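Local coordinates for antifreeze protein type II (Clupea harengus, PDB 2PY2) that probably binds ice crystals and restrains their growth in herring body fluids, as a calcium-dependent antifreeze protein with a C-type lectin fold, at residues S48-V51 with K52-T55. Sequence-based numbering, arbitrary orientation.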
loop_
_atom_site.group_PDB
_atom_site.type_symbol
_atom_site.label_atom_id
_atom_site.label_comp_id
_atom_site.label_asym_id
_atom_site.label_seq_id
_atom_site.Cartn_x
_atom_site.Cartn_y
_atom_site.Cartn_z
ATOM N N SER A 48 1.815 10.152 1.484
ATOM C CA SER A 48 1.073 9.398 2.478
ATOM C C SER A 48 -0.232 10.104 2.793
ATOM O O SER A 48 -1.278 9.477 2.888
ATOM C CB SER A 48 1.881 9.260 3.764
ATOM O OG SER A 48 1.099 8.607 4.750
ATOM N N THR A 49 -0.163 11.420 2.960
ATOM C CA THR A 49 -1.351 12.203 3.264
ATOM C C THR A 49 -2.347 12.150 2.107
ATOM O O THR A 49 -3.550 11.972 2.321
ATOM C CB THR A 49 -0.949 13.654 3.579
ATOM O OG1 THR A 49 -0.122 13.649 4.749
ATOM C CG2 THR A 49 -2.171 14.526 3.824
ATOM N N PHE A 50 -1.846 12.282 0.884
ATOM C CA PHE A 50 -2.704 12.231 -0.292
ATOM C C PHE A 50 -3.450 10.903 -0.370
ATOM O O PHE A 50 -4.651 10.870 -0.632
ATOM C CB PHE A 50 -1.893 12.412 -1.576
ATOM C CG PHE A 50 -2.724 12.313 -2.823
ATOM C CD1 PHE A 50 -3.446 13.410 -3.281
ATOM C CD2 PHE A 50 -2.836 11.104 -3.504
ATOM C CE1 PHE A 50 -4.274 13.308 -4.403
ATOM C CE2 PHE A 50 -3.659 10.988 -4.623
ATOM C CZ PHE A 50 -4.380 12.091 -5.073
ATOM N N VAL A 51 -2.737 9.803 -0.150
ATOM C CA VAL A 51 -3.385 8.501 -0.214
ATOM C C VAL A 51 -4.368 8.328 0.939
ATOM O O VAL A 51 -5.441 7.755 0.758
ATOM C CB VAL A 51 -2.349 7.352 -0.216
ATOM C CG1 VAL A 51 -1.482 7.443 -1.461
ATOM C CG2 VAL A 51 -1.496 7.418 1.017
ATOM N N LYS A 52 -4.024 8.830 2.123
ATOM C CA LYS A 52 -4.948 8.719 3.243
ATOM C C LYS A 52 -6.264 9.413 2.903
ATOM O O LYS A 52 -7.326 8.968 3.313
ATOM C CB LYS A 52 -4.350 9.326 4.515
ATOM C CG LYS A 52 -3.351 8.407 5.202
ATOM C CD LYS A 52 -2.877 8.982 6.528
ATOM C CE LYS A 52 -1.996 7.983 7.268
ATOM N NZ LYS A 52 -1.474 8.554 8.547
ATOM N N GLU A 53 -6.193 10.497 2.138
ATOM C CA GLU A 53 -7.403 11.223 1.761
ATOM C C GLU A 53 -8.279 10.437 0.788
ATOM O O GLU A 53 -9.402 10.836 0.496
ATOM C CB GLU A 53 -7.042 12.583 1.161
ATOM C CG GLU A 53 -6.356 13.502 2.152
ATOM C CD GLU A 53 -5.942 14.820 1.540
ATOM O OE1 GLU A 53 -5.253 14.805 0.495
ATOM O OE2 GLU A 53 -6.302 15.869 2.113
ATOM N N LEU A 54 -7.770 9.316 0.290
ATOM C CA LEU A 54 -8.536 8.479 -0.626
ATOM C C LEU A 54 -9.244 7.353 0.121
ATOM O O LEU A 54 -10.074 6.647 -0.458
ATOM C CB LEU A 54 -7.619 7.848 -1.678
ATOM C CG LEU A 54 -6.908 8.755 -2.674
ATOM C CD1 LEU A 54 -6.121 7.904 -3.653
ATOM C CD2 LEU A 54 -7.933 9.600 -3.407
ATOM N N THR A 55 -8.926 7.201 1.405
ATOM C CA THR A 55 -9.485 6.122 2.215
ATOM C C THR A 55 -10.664 6.471 3.133
ATOM O O THR A 55 -10.962 5.733 4.071
ATOM C CB THR A 55 -8.366 5.460 3.048
ATOM O OG1 THR A 55 -7.834 6.398 3.995
ATOM C CG2 THR A 55 -7.240 5.017 2.130
#
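Glu53 N donates to Thr49 O (3.0 Å), an i to i+4 bond, whereas Leu54 N reaches Val51 O at 2.8 Å in an i to i+3 bond. The bonding changes in this way as helix 45-52 of the C-type lectin domain passes into a type I beta turn from Lys52 to Thr55, ahead of strand 62-64. The donor moves from 22° off the Thr49 carbonyl plane to 60° above that of Val51, away from its lone pairs. A weak second bond joins Glu53 N to Phe50 O (3.2 Å); Lys52 N also donates to Ser48 O, although the position of that oxygen is less certain.

Among the side chains, Phe50 CE2 meets Leu54 CD1 at 4.1 Å, one turn apart and slanting past each other. A chi1 of 178° places CG opposite the backbone N and brings the Phe50 ring against Phe11, where the rings stack, and against Phe16, the latter also touched by Leu54. Lys52, extended beyond CG, runs alongside Ser48, its CE 4.0 Å from Ser48 OG, and delivers NZ to the carbonyl oxygen of Lys110. Glu53, likewise extended beyond CG, runs back along the last turn, its CG 3.2 Å from Thr49 O. Within the beta turn, Thr55 N bonds to Lys52 O at 3.1 Å, while Thr55 CG2 rests 3.6 Å from Val51 O.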